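Bifunctional protein PutA (PDB 5UR2) probably oxidises L-proline to L-glutamate in two steps, pairing an FAD-dependent proline dehydrogenase with an NAD(+)-dependent L-glutamate gamma-semialdehyde dehydrogenase. Local coordinates at residues 497-502 with 528-533; 522-527 with 670-675. All blocks are in the same frame, centred on the assembly; numbering follows the deposited sequence.

Contact 1: 497-502 with 528-533; sequences VNIVIN and QMATTE
Q528 meets the strand 495-501 through both its backbone and its side chain. Its N donates to V497 O at 3.1 Å, and the bond is nearly straight, with an N-H...O angle of 168°. This is one rung between two parallel neighbours of a mixed sheet. Chi1 of Q528 (-63°) sets CG beside the backbone N, 3.2 Å from V497 O and 3.4 Å from N498 OD1. The bend at chi2 then turns the amide. The side chains of N498 and Q528 run side by side in the same direction, their amide planes turned 51° from each other. The two amides do not pair. N498 ND2 donates to E505 of strand 504-506, while Q528 OE1 accepts from the backbone N of S508 and of G509 in the loop after it. M529 turns its side chain away from the strand. A530 points back toward the strand and meets I499. The I499 CD1 methyl lies 3.7 Å from A530 CB and equally close to A530 CA, and its CG1 is 3.8 Å from Q528 O. Q528 CB also comes within 4.2 Å of I499 CD1. I499 packs where the chain passes from strand 523-528 toward helix 532-549. T531 then takes the N-cap position of that helix, and its hydroxyl caps a backbone N further on. Chemically, the contact is a single sheet bond with an apolar contact, I499 with A530, and two amides beside it. Each amide is held from outside the pair, one by strand 504-506 and one by the loop that follows, so polar bonding there ties the paired strands to a third part of the chain.

Contact 2: 522-527 with 670-675; sequences QIVGKI and STVVAW
V524 reaches V672 at the edge of this contact, where its CG1 lies 4.5 Å from V672 CG2. This is loose apolar packing. V524 and G525 both face R514 on the adjacent antiparallel strand 511-516, which makes a classic beta bulge. G525 follows with its bare CA against the helix. V672 CG2 sits 3.7 Å from G525 CA, directly against the backbone. The valine puts this methyl beside its backbone N, with CG1 anti to that N (chi1 179°). The CA atoms of G525 and V672 are 6.1 Å apart, the shortest such distance between the two segments. K526 turns away from the helix. I527 points back toward it and covers the first turn. Its CG2 meets T671 CG2 at 3.7 Å, methyl to methyl. Its CD1 lies 4.1 Å from V672 CG2 and just as far from T671 CB, so the end of the isoleucine bridges two successive helix residues. T671 OG1 hydrogen-bonds to A667 O, and its carbon atoms are what meet I527. The strand 523-527 and the helix 671-675 pass 9.0 Å apart at an angle of 70°. Around them, V497 of strand 495-501 touches both I527 and W675. Helix 572-583 lies beside V524 and V672: its E582 touches V524 and accepts from the backbone N of V672 and V673, and its T578 packs on V672. The start of helix 671-684 is therefore wedged between the small sheet and helix 572-583.

The centres of contacts 1 and 2 lie 14 Å apart, in the aldehyde dehydrogenase part of the chain. They share one small mixed sheet, in which strands 495-501 and 523-528 are parallel neighbours. Their segments alternate along the chain: 497-502, 522-527, 528-533, then 670-675. Contact 1 spans a short connection, while contact 2 joins regions 143 residues apart. They meet directly where V497 N probably bonds to K526 O at 3.1 Å, and where N498 O packs against W675 CZ3 at 3.3 Å. One part of this open sheet thus packs against the start of helix 671-684. Both contacts lie away from the predicted active-site residues E746 and C780.

Contact 1: 497-502 with 528-533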
loop_
_atom_site.group_PDB
_atom_site.type_symbol
_atom_site.label_atom_id
_atom_site.label_comp_id
_atom_site.label_asym_id
_atom_site.label_seq_id
_atom_site.Cartn_x
_atom_site.Cartn_y
_atom_site.Cartn_z
ATOM N N VAL B 497 -10.195 40.073 -9.109
ATOM C CA VAL B 497 -9.460 38.827 -9.270
ATOM C C VAL B 497 -8.981 38.729 -10.709
ATOM O O VAL B 497 -9.772 38.867 -11.649
ATOM C CB VAL B 497 -10.308 37.608 -8.874
ATOM C CG1 VAL B 497 -9.576 36.322 -9.234
ATOM C CG2 VAL B 497 -10.601 37.635 -7.360
ATOM N N ASN B 498 -7.691 38.481 -10.873
ATOM C CA ASN B 498 -7.083 38.339 -12.184
ATOM C C ASN B 498 -6.778 36.881 -12.466
ATOM O O ASN B 498 -6.628 36.065 -11.554
ATOM C CB ASN B 498 -5.798 39.163 -12.286
ATOM C CG ASN B 498 -6.071 40.638 -12.348
ATOM O OD1 ASN B 498 -7.033 41.067 -12.993
ATOM N ND2 ASN B 498 -5.221 41.435 -11.693
ATOM N N ILE B 499 -6.705 36.566 -13.759
ATOM C CA ILE B 499 -6.122 35.313 -14.208
ATOM C C ILE B 499 -4.629 35.326 -13.905
ATOM O O ILE B 499 -3.972 36.373 -14.006
ATOM C CB ILE B 499 -6.383 35.144 -15.714
ATOM C CG1 ILE B 499 -7.869 35.274 -16.012
ATOM C CG2 ILE B 499 -5.861 33.813 -16.209
ATOM C CD1 ILE B 499 -8.141 35.879 -17.384
ATOM N N VAL B 500 -4.069 34.171 -13.538
ATOM C CA VAL B 500 -2.638 34.081 -13.248
ATOM C C VAL B 500 -2.038 32.914 -14.016
ATOM O O VAL B 500 -2.301 31.754 -13.689
ATOM C CB VAL B 500 -2.348 33.932 -11.752
ATOM C CG1 VAL B 500 -0.850 33.960 -11.545
ATOM C CG2 VAL B 500 -3.016 35.052 -10.981
ATOM N N ILE B 501 -1.188 33.219 -14.992
ATOM C CA ILE B 501 -0.510 32.211 -15.799
ATOM C C ILE B 501 0.988 32.490 -15.774
ATOM O O ILE B 501 1.415 33.614 -16.057
ATOM C CB ILE B 501 -1.043 32.208 -17.248
ATOM C CG1 ILE B 501 -2.542 31.906 -17.256
ATOM C CG2 ILE B 501 -0.271 31.228 -18.118
ATOM C CD1 ILE B 501 -3.180 32.011 -18.644
ATOM N N ASN B 502 1.785 31.458 -15.487
ATOM C CA ASN B 502 3.234 31.625 -15.344
ATOM C C ASN B 502 3.552 32.717 -14.324
ATOM O O ASN B 502 4.441 33.538 -14.527
ATOM C CB ASN B 502 3.909 31.942 -16.690
ATOM C CG ASN B 502 4.448 30.708 -17.394
ATOM O OD1 ASN B 502 4.781 29.702 -16.765
ATOM N ND2 ASN B 502 4.558 30.790 -18.703
ATOM N N GLN B 528 -12.169 38.423 -13.495
ATOM C CA GLN B 528 -11.749 38.310 -14.892
ATOM C C GLN B 528 -12.005 36.880 -15.363
ATOM O O GLN B 528 -11.393 35.940 -14.845
ATOM C CB GLN B 528 -10.255 38.638 -15.037
ATOM C CG GLN B 528 -9.833 40.065 -14.658
ATOM C CD GLN B 528 -10.367 41.130 -15.623
ATOM O OE1 GLN B 528 -10.409 40.926 -16.845
ATOM N NE2 GLN B 528 -10.785 42.265 -15.073
ATOM N N MET B 529 -12.883 36.712 -16.355
ATOM C CA MET B 529 -13.267 35.398 -16.866
ATOM C C MET B 529 -12.484 35.122 -18.142
ATOM O O MET B 529 -12.637 35.839 -19.136
ATOM C CB MET B 529 -14.771 35.326 -17.124
ATOM C CG MET B 529 -15.622 35.657 -15.897
ATOM S SD MET B 529 -15.411 34.459 -14.559
ATOM C CE MET B 529 -16.779 33.356 -14.891
ATOM N N ALA B 530 -11.667 34.076 -18.117
ATOM C CA ALA B 530 -10.666 33.881 -19.150
ATOM C C ALA B 530 -11.281 33.494 -20.492
ATOM O O ALA B 530 -12.345 32.877 -20.563
ATOM C CB ALA B 530 -9.682 32.802 -18.709
ATOM N N THR B 531 -10.572 33.845 -21.566
ATOM C CA THR B 531 -10.881 33.403 -22.917
ATOM C C THR B 531 -10.268 32.034 -23.190
ATOM O O THR B 531 -9.388 31.553 -22.466
ATOM C CB THR B 531 -10.346 34.390 -23.951
ATOM O OG1 THR B 531 -8.916 34.351 -23.927
ATOM C CG2 THR B 531 -10.803 35.812 -23.627
ATOM N N THR B 532 -10.704 31.425 -24.297
ATOM C CA THR B 532 -10.127 30.150 -24.681
ATOM C C THR B 532 -8.672 30.316 -25.099
ATOM O O THR B 532 -7.855 29.413 -24.883
ATOM C CB THR B 532 -10.933 29.535 -25.822
ATOM O OG1 THR B 532 -10.900 30.421 -26.930
ATOM C CG2 THR B 532 -12.376 29.381 -25.409
ATOM N N GLU B 533 -8.323 31.469 -25.672
ATOM C CA GLU B 533 -6.918 31.740 -25.963
ATOM C C GLU B 533 -6.099 31.768 -24.679
ATOM O O GLU B 533 -4.954 31.312 -24.650
ATOM C CB GLU B 533 -6.773 33.058 -26.726
ATOM C CG GLU B 533 -7.453 33.090 -28.112
ATOM C CD GLU B 533 -8.945 33.491 -28.100
ATOM O OE1 GLU B 533 -9.472 33.932 -27.053
ATOM O OE2 GLU B 533 -9.590 33.366 -29.165
#

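Contact 2: 522-527 with 670-675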
loop_
_atom_site.group_PDB
_atom_site.type_symbol
_atom_site.label_atom_id
_atom_site.label_comp_id
_atom_site.label_asym_id
_atom_site.label_seq_id
_atom_site.Cartn_x
_atom_site.Cartn_y
_atom_site.Cartn_z
ATOM N N GLN B 522 -24.719 43.296 -2.468
ATOM C CA GLN B 522 -23.315 43.596 -2.229
ATOM C C GLN B 522 -22.452 42.701 -3.118
ATOM O O GLN B 522 -22.628 41.477 -3.123
ATOM C CB GLN B 522 -22.984 43.390 -0.743
ATOM C CG GLN B 522 -21.530 43.637 -0.363
ATOM C CD GLN B 522 -21.246 43.440 1.131
ATOM O OE1 GLN B 522 -21.324 42.327 1.656
ATOM N NE2 GLN B 522 -20.912 44.530 1.817
ATOM N N ILE B 523 -21.539 43.303 -3.876
ATOM C CA ILE B 523 -20.631 42.556 -4.743
ATOM C C ILE B 523 -19.374 42.200 -3.966
ATOM O O ILE B 523 -18.694 43.088 -3.442
ATOM C CB ILE B 523 -20.265 43.350 -6.004
ATOM C CG1 ILE B 523 -21.511 43.726 -6.813
ATOM C CG2 ILE B 523 -19.273 42.560 -6.841
ATOM C CD1 ILE B 523 -21.186 44.531 -8.057
ATOM N N VAL B 524 -19.048 40.907 -3.905
ATOM C CA VAL B 524 -17.843 40.469 -3.200
ATOM C C VAL B 524 -16.647 40.383 -4.143
ATOM O O VAL B 524 -15.542 40.803 -3.790
ATOM C CB VAL B 524 -18.101 39.118 -2.490
ATOM C CG1 VAL B 524 -16.811 38.575 -1.893
ATOM C CG2 VAL B 524 -19.150 39.294 -1.395
ATOM N N GLY B 525 -16.842 39.853 -5.340
ATOM C CA GLY B 525 -15.757 39.707 -6.298
ATOM C C GLY B 525 -16.145 40.180 -7.684
ATOM O O GLY B 525 -17.285 39.999 -8.125
ATOM N N LYS B 526 -15.184 40.787 -8.365
ATOM C CA LYS B 526 -15.271 41.075 -9.792
ATOM C C LYS B 526 -14.202 40.223 -10.475
ATOM O O LYS B 526 -13.005 40.494 -10.333
ATOM C CB LYS B 526 -15.089 42.571 -10.063
ATOM C CG LYS B 526 -16.246 43.423 -9.544
ATOM C CD LYS B 526 -16.052 44.914 -9.823
ATOM C CE LYS B 526 -17.347 45.602 -10.236
ATOM N NZ LYS B 526 -18.123 44.830 -11.241
ATOM N N ILE B 527 -14.633 39.187 -11.197
ATOM C CA ILE B 527 -13.743 38.121 -11.666
ATOM C C ILE B 527 -13.452 38.305 -13.145
ATOM O O ILE B 527 -14.377 38.293 -13.963
ATOM C CB ILE B 527 -14.353 36.728 -11.439
ATOM C CG1 ILE B 527 -14.992 36.608 -10.049
ATOM C CG2 ILE B 527 -13.314 35.655 -11.749
ATOM C CD1 ILE B 527 -14.052 36.871 -8.903
ATOM N N SER B 670 -17.001 30.843 -6.130
ATOM C CA SER B 670 -16.005 30.835 -5.074
ATOM C C SER B 670 -14.603 31.161 -5.602
ATOM O O SER B 670 -13.599 30.690 -5.053
ATOM C CB SER B 670 -16.033 29.488 -4.339
ATOM O OG SER B 670 -15.817 28.400 -5.220
ATOM N N THR B 671 -14.509 32.028 -6.612
ATOM C CA THR B 671 -13.203 32.349 -7.179
ATOM C C THR B 671 -12.406 33.323 -6.313
ATOM O O THR B 671 -11.171 33.282 -6.326
ATOM C CB THR B 671 -13.378 32.866 -8.604
ATOM O OG1 THR B 671 -13.960 31.824 -9.401
ATOM C CG2 THR B 671 -12.038 33.285 -9.209
ATOM N N VAL B 672 -13.060 34.179 -5.529
ATOM C CA VAL B 672 -12.300 34.976 -4.559
ATOM C C VAL B 672 -11.569 34.068 -3.573
ATOM O O VAL B 672 -10.403 34.309 -3.229
ATOM C CB VAL B 672 -13.212 35.984 -3.834
ATOM C CG1 VAL B 672 -12.421 36.776 -2.824
ATOM C CG2 VAL B 672 -13.850 36.920 -4.827
ATOM N N VAL B 673 -12.217 32.988 -3.126
ATOM C CA VAL B 673 -11.520 32.035 -2.257
ATOM C C VAL B 673 -10.319 31.447 -2.984
ATOM O O VAL B 673 -9.204 31.379 -2.443
ATOM C CB VAL B 673 -12.480 30.928 -1.779
ATOM C CG1 VAL B 673 -11.714 29.809 -1.049
ATOM C CG2 VAL B 673 -13.542 31.507 -0.861
ATOM N N ALA B 674 -10.528 31.014 -4.224
ATOM C CA ALA B 674 -9.457 30.360 -4.972
ATOM C C ALA B 674 -8.338 31.334 -5.316
ATOM O O ALA B 674 -7.172 30.933 -5.429
ATOM C CB ALA B 674 -10.029 29.713 -6.223
ATOM N N TRP B 675 -8.685 32.602 -5.524
ATOM C CA TRP B 675 -7.681 33.641 -5.710
ATOM C C TRP B 675 -6.757 33.710 -4.502
ATOM O O TRP B 675 -5.529 33.756 -4.650
ATOM C CB TRP B 675 -8.409 34.958 -5.975
ATOM C CG TRP B 675 -7.657 36.262 -5.891
ATOM C CD1 TRP B 675 -7.786 37.211 -4.915
ATOM C CD2 TRP B 675 -6.746 36.803 -6.859
ATOM N NE1 TRP B 675 -7.000 38.306 -5.208
ATOM C CE2 TRP B 675 -6.351 38.079 -6.394
ATOM C CE3 TRP B 675 -6.222 36.331 -8.071
ATOM C CZ2 TRP B 675 -5.442 38.882 -7.092
ATOM C CZ3 TRP B 675 -5.324 37.135 -8.767
ATOM C CH2 TRP B 675 -4.937 38.392 -8.269
#